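PDB 3RPC: possible metal-dependent hydrolase from Veillonella parvula, which is probably a zinc-dependent hydrolase of the metallo-beta-lactamase superfamily, carrying a two-zinc site, though its substrate is not known. Local coordinates for residues S63-V68 with K88-F93; Y164-T169 with N185-N190. All coordinates share one frame; numbering follows the deposited sequence.

Interaction 1: S63-V68 with K88-F93; sequences SNVTAV and KSLPIF
Val68 and Ile92 pair as parallel neighbours, and two backbone hydrogen bonds clamp Val68 from both ends. Val68 N donates to Pro91 O at 2.8 Å, and Phe93 N gives its hydrogen to Val68 O at 2.7 Å. Proline, having no N-H to give, can serve here as acceptor.

The Ile92 side chain leaves CB alongside that of Val68, the two pointing the same way. CG2 lies anti to the backbone N, whereas CG1 stands beside that N (chi1 -42°), and the next bend (chi2 -61°) brings CD1 against Val68. Ile92 CD1 rests on Val68 CB and Val68 CG2, each 3.6 Å away. Branched residues suit this buried face of the sheet.

Ala67 CB lies at the edge of the Phe93 ring, in its plane, 3.9 Å from Phe93 CE2; a small residue is consistent with a place that Phe120 also touches. Before the strands pair, Leu90 crosses Val65 at about a right angle, Leu90 CD1 meeting Val65 CG1 at 3.9 Å and CD2 lying near the carbonyl oxygens of Val65 and Thr66.

Helix 80-85 lies between the strands in sequence, making this a beta-alpha-beta unit within one of the two sheets of the metallo-beta-lactamase fold.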
loop_
_atom_site.group_PDB
_atom_site.type_symbol
_atom_site.label_atom_id
_atom_site.label_comp_id
_atom_site.label_asym_id
_atom_site.label_seq_id
_atom_site.Cartn_x
_atom_site.Cartn_y
_atom_site.Cartn_z
ATOM N N SER A 63 17.159 -2.742 28.897
ATOM C CA SER A 63 16.674 -3.287 30.173
ATOM C C SER A 63 15.297 -3.967 30.157
ATOM O O SER A 63 15.197 -5.181 30.372
ATOM C CB SER A 63 16.749 -2.232 31.290
ATOM O OG SER A 63 16.227 -0.980 30.873
ATOM N N ASN A 64 14.245 -3.191 29.922
ATOM C CA ASN A 64 12.875 -3.704 30.029
ATOM C C ASN A 64 12.193 -3.963 28.691
ATOM O O ASN A 64 10.962 -3.950 28.598
ATOM C CB ASN A 64 12.009 -2.747 30.856
ATOM C CG ASN A 64 12.189 -2.936 32.349
ATOM O OD1 ASN A 64 12.111 -4.057 32.860
ATOM N ND2 ASN A 64 12.435 -1.838 33.060
ATOM N N VAL A 65 12.988 -4.205 27.656
ATOM C CA VAL A 65 12.420 -4.475 26.333
ATOM C C VAL A 65 11.728 -5.842 26.299
ATOM O O VAL A 65 12.319 -6.854 26.694
ATOM C CB VAL A 65 13.498 -4.364 25.231
ATOM C CG1 VAL A 65 12.944 -4.792 23.879
ATOM C CG2 VAL A 65 14.033 -2.938 25.156
ATOM N N THR A 66 10.474 -5.849 25.839
ATOM C CA THR A 66 9.626 -7.038 25.744
ATOM C C THR A 66 9.603 -7.591 24.325
ATOM O O THR A 66 9.425 -8.793 24.111
ATOM C CB THR A 66 8.148 -6.695 26.062
ATOM O OG1 THR A 66 8.076 -5.783 27.162
ATOM C CG2 THR A 66 7.364 -7.962 26.388
ATOM N N ALA A 67 9.730 -6.695 23.350
ATOM C CA ALA A 67 9.657 -7.088 21.946
ATOM C C ALA A 67 10.274 -5.996 21.106
ATOM O O ALA A 67 10.482 -4.886 21.587
ATOM C CB ALA A 67 8.212 -7.334 21.524
ATOM N N VAL A 68 10.592 -6.330 19.863
ATOM C CA VAL A 68 11.170 -5.363 18.943
ATOM C C VAL A 68 10.243 -5.229 17.739
ATOM O O VAL A 68 9.647 -6.206 17.291
ATOM C CB VAL A 68 12.564 -5.825 18.477
ATOM C CG1 VAL A 68 13.232 -4.758 17.642
ATOM C CG2 VAL A 68 13.446 -6.156 19.674
ATOM N N LYS A 88 18.484 -12.776 21.270
ATOM C CA LYS A 88 17.973 -13.468 20.095
ATOM C C LYS A 88 16.591 -14.064 20.320
ATOM O O LYS A 88 15.914 -14.441 19.364
ATOM C CB LYS A 88 18.930 -14.587 19.672
ATOM C CG LYS A 88 20.345 -14.132 19.360
ATOM C CD LYS A 88 20.396 -13.130 18.213
ATOM C CE LYS A 88 21.838 -12.912 17.785
ATOM N NZ LYS A 88 21.958 -11.965 16.656
ATOM N N SER A 89 16.179 -14.159 21.578
ATOM C CA SER A 89 14.903 -14.781 21.893
ATOM C C SER A 89 13.732 -13.792 21.970
ATOM O O SER A 89 12.583 -14.212 22.094
ATOM C CB SER A 89 15.013 -15.577 23.196
ATOM O OG SER A 89 15.409 -14.722 24.246
ATOM N N LEU A 90 14.007 -12.491 21.890
ATOM C CA LEU A 90 12.923 -11.509 21.929
ATOM C C LEU A 90 12.090 -11.578 20.660
ATOM O O LEU A 90 12.633 -11.715 19.566
ATOM C CB LEU A 90 13.464 -10.091 22.075
ATOM C CG LEU A 90 13.995 -9.709 23.454
ATOM C CD1 LEU A 90 14.622 -8.325 23.407
ATOM C CD2 LEU A 90 12.862 -9.770 24.480
ATOM N N PRO A 91 10.762 -11.489 20.800
ATOM C CA PRO A 91 9.917 -11.422 19.600
ATOM C C PRO A 91 10.268 -10.189 18.763
ATOM O O PRO A 91 10.381 -9.089 19.305
ATOM C CB PRO A 91 8.501 -11.279 20.172
ATOM C CG PRO A 91 8.602 -11.843 21.557
ATOM C CD PRO A 91 9.969 -11.460 22.038
ATOM N N ILE A 92 10.436 -10.389 17.457
ATOM C CA ILE A 92 10.722 -9.309 16.516
ATOM C C ILE A 92 9.578 -9.245 15.519
ATOM O O ILE A 92 9.312 -10.220 14.828
ATOM C CB ILE A 92 12.016 -9.577 15.720
ATOM C CG1 ILE A 92 13.128 -10.133 16.627
ATOM C CG2 ILE A 92 12.458 -8.321 14.967
ATOM C CD1 ILE A 92 13.556 -9.193 17.759
ATOM N N PHE A 93 8.918 -8.094 15.435
ATOM C CA PHE A 93 7.799 -7.914 14.520
ATOM C C PHE A 93 8.320 -7.247 13.260
ATOM O O PHE A 93 9.034 -6.254 13.338
ATOM C CB PHE A 93 6.722 -7.049 15.180
ATOM C CG PHE A 93 6.003 -7.756 16.296
ATOM C CD1 PHE A 93 4.903 -8.548 16.029
ATOM C CD2 PHE A 93 6.430 -7.621 17.606
ATOM C CE1 PHE A 93 4.244 -9.217 17.047
ATOM C CE2 PHE A 93 5.773 -8.288 18.638
ATOM C CZ PHE A 93 4.676 -9.080 18.355
#

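Interaction 2: Y164-T169 with N185-N190; sequences YLVGDT and NVIIMN. With ZN (zinc ion), chain E; ZN (zinc ion), chain F.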
loop_
_atom_site.group_PDB
_atom_site.type_symbol
_atom_site.label_atom_id
_atom_site.label_comp_id
_atom_site.label_asym_id
_atom_site.label_seq_id
_atom_site.Cartn_x
_atom_site.Cartn_y
_atom_site.Cartn_z
ATOM N N TYR A 164 0.005 5.679 16.425
ATOM C CA TYR A 164 0.311 5.467 15.011
ATOM C C TYR A 164 1.781 5.775 14.782
ATOM O O TYR A 164 2.187 6.938 14.799
ATOM C CB TYR A 164 -0.565 6.382 14.138
ATOM C CG TYR A 164 -0.403 6.243 12.634
ATOM C CD1 TYR A 164 0.233 5.142 12.054
ATOM C CD2 TYR A 164 -0.889 7.234 11.787
ATOM C CE1 TYR A 164 0.361 5.034 10.659
ATOM C CE2 TYR A 164 -0.758 7.138 10.424
ATOM C CZ TYR A 164 -0.131 6.052 9.858
ATOM O OH TYR A 164 -0.025 5.995 8.478
ATOM N N LEU A 165 2.582 4.727 14.603
ATOM C CA LEU A 165 3.970 4.860 14.184
ATOM C C LEU A 165 3.936 4.931 12.664
ATOM O O LEU A 165 3.751 3.930 11.982
ATOM C CB LEU A 165 4.760 3.640 14.658
ATOM C CG LEU A 165 6.235 3.556 14.294
ATOM C CD1 LEU A 165 7.060 4.507 15.146
ATOM C CD2 LEU A 165 6.712 2.115 14.503
ATOM N N VAL A 166 4.079 6.132 12.120
ATOM C CA VAL A 166 3.789 6.324 10.699
ATOM C C VAL A 166 4.810 5.635 9.786
ATOM O O VAL A 166 4.454 5.077 8.733
ATOM C CB VAL A 166 3.707 7.814 10.358
ATOM C CG1 VAL A 166 3.381 8.007 8.867
ATOM C CG2 VAL A 166 2.642 8.480 11.222
ATOM N N GLY A 167 6.078 5.684 10.190
ATOM C CA GLY A 167 7.145 5.030 9.450
ATOM C C GLY A 167 7.769 5.870 8.349
ATOM O O GLY A 167 7.437 7.044 8.168
ATOM N N ASP A 168 8.693 5.258 7.613
ATOM C CA ASP A 168 9.380 5.929 6.512
ATOM C C ASP A 168 8.504 5.962 5.259
ATOM O O ASP A 168 8.638 5.123 4.367
ATOM C CB ASP A 168 10.721 5.240 6.218
ATOM C CG ASP A 168 11.872 5.779 7.069
ATOM O OD1 ASP A 168 11.617 6.458 8.080
ATOM O OD2 ASP A 168 13.041 5.522 6.714
ATOM N N THR A 169 7.594 6.929 5.225
ATOM C CA THR A 169 6.701 7.117 4.087
ATOM C C THR A 169 6.493 8.601 3.872
ATOM O O THR A 169 6.584 9.399 4.808
ATOM C CB THR A 169 5.348 6.416 4.321
ATOM O OG1 THR A 169 4.481 6.623 3.192
ATOM C CG2 THR A 169 4.675 6.920 5.599
ATOM N N ASN A 185 -4.553 8.550 18.661
ATOM C CA ASN A 185 -4.457 9.617 19.650
ATOM C C ASN A 185 -3.032 10.136 19.792
ATOM O O ASN A 185 -2.818 11.244 20.283
ATOM C CB ASN A 185 -4.961 9.108 21.003
ATOM C CG ASN A 185 -6.303 8.416 20.891
ATOM O OD1 ASN A 185 -6.397 7.205 21.054
ATOM N ND2 ASN A 185 -7.346 9.181 20.590
ATOM N N VAL A 186 -2.066 9.317 19.372
ATOM C CA VAL A 186 -0.647 9.677 19.388
ATOM C C VAL A 186 -0.074 9.317 18.030
ATOM O O VAL A 186 -0.307 8.209 17.540
ATOM C CB VAL A 186 0.119 8.904 20.484
ATOM C CG1 VAL A 186 1.620 9.247 20.458
ATOM C CG2 VAL A 186 -0.478 9.202 21.849
ATOM N N ILE A 187 0.651 10.244 17.410
ATOM C CA ILE A 187 1.157 10.025 16.060
ATOM C C ILE A 187 2.647 10.318 16.014
ATOM O O ILE A 187 3.063 11.462 16.201
ATOM C CB ILE A 187 0.397 10.914 15.049
ATOM C CG1 ILE A 187 -1.111 10.634 15.157
ATOM C CG2 ILE A 187 0.916 10.693 13.623
ATOM C CD1 ILE A 187 -1.978 11.585 14.315
ATOM N N ILE A 188 3.447 9.279 15.790
ATOM C CA ILE A 188 4.899 9.404 15.779
ATOM C C ILE A 188 5.340 9.460 14.317
ATOM O O ILE A 188 5.136 8.499 13.570
ATOM C CB ILE A 188 5.562 8.209 16.500
ATOM C CG1 ILE A 188 5.067 8.123 17.945
ATOM C CG2 ILE A 188 7.073 8.338 16.474
ATOM C CD1 ILE A 188 5.411 6.803 18.625
HETATM N N MSE A 189 5.925 10.592 13.919
HETATM C CA MSE A 189 6.227 10.889 12.518
HETATM C C MSE A 189 7.717 11.062 12.277
HETATM O O MSE A 189 8.411 11.678 13.092
HETATM C CB MSE A 189 5.562 12.208 12.114
HETATM C CG MSE A 189 4.088 12.326 12.433
HETATM SE SE MSE A 189 3.473 14.126 11.976
HETATM C CE MSE A 189 3.858 14.133 10.058
ATOM N N ASN A 190 8.200 10.527 11.163
ATOM C CA ASN A 190 9.589 10.691 10.749
ATOM C C ASN A 190 9.700 11.926 9.863
ATOM O O ASN A 190 9.331 11.889 8.686
ATOM C CB ASN A 190 10.056 9.437 10.011
ATOM C CG ASN A 190 10.175 8.240 10.943
ATOM O OD1 ASN A 190 10.261 8.410 12.166
ATOM N ND2 ASN A 190 10.191 7.031 10.383
HETATM ZN ZN ZN E . 14.170 3.953 5.315
HETATM ZN ZN ZN F . 14.806 6.135 7.756
HETATM O O HOH W 1 6.482 9.401 9.249
HETATM O O HOH W 2 7.163 7.028 12.416
HETATM O O HOH W 3 15.783 4.780 6.169
HETATM O O HOH W 4 15.221 7.845 5.893
#
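Where the strand at Tyr164 and Leu165 parts from its parallel neighbour 186-190, two waters take the place of direct backbone bonds, and just beyond them Asp168 bridges two zinc ions. This is a beta-alpha-beta unit of the metallo-beta-lactamase fold, with helix 173-182 between the strands in sequence.

Pairing starts conventionally: Tyr164 N gives to Val186 O, Ile188 N to Tyr164 O, and Val166 N to Ile188 O, the last at 3.0 Å. Then the chains diverge. One water accepts from Gly167 N and donates to Ile188 O; another donates to Gly167 O and accepts from Asn190 N, so Gly167 N, Gly167 O and Asn190 N each have a partner where the chains part. Gly167 has a positive phi (88°), and a side chain there would press on the preceding carbonyl oxygen.

Apolar side chains fill both sides of the paired part. Val166 CG2, set beside its own backbone N, sits 3.7 Å above the Tyr164 ring, over its centre, in a CH-pi arrangement, and also meets Ile187 CG2 at 3.7 Å. Leu179 of helix 173-182 touches both Tyr164 and Ile187 on this face. On the other face, Leu165 CD1 approaches Ile188 CG2.

Asp168, in the loop that follows the strand, suits its place because its carboxylate can divide its work. OD2 binds both zinc ions; His72, His74 and His132 complete the protein ligands of one, Asp76, His77 and His226 those of the other, and a water bridges the pair. OD1 faces the Asn190 amide, whose plane is turned 85° from the carboxylate. That second-shell bond is weak, bent to 127° at the hydrogen, with Asn190 ND2 2.8 Å from Asp168 OD1.

Both interactions join parallel strands of beta-alpha-beta units, but in different sheets of the fold, with centres about 20 Å apart and nearest atoms about 9 Å apart. Interaction 1 lies farther out, its centre about 17 Å from that of the chain, and is only partly buried; its chemistry is backbone pairing and apolar contact, with one aromatic ring. Interaction 2 has its centre about 7 Å from that of the chain, and all its touching residues are buried. Its apolar packing gives way along the strands to water bridges, an amide and a carboxylate on zinc. Phe120 touches Ala67 and Phe93, so the sheet that contains strands 163-165 and 186-190 also reaches interaction 1.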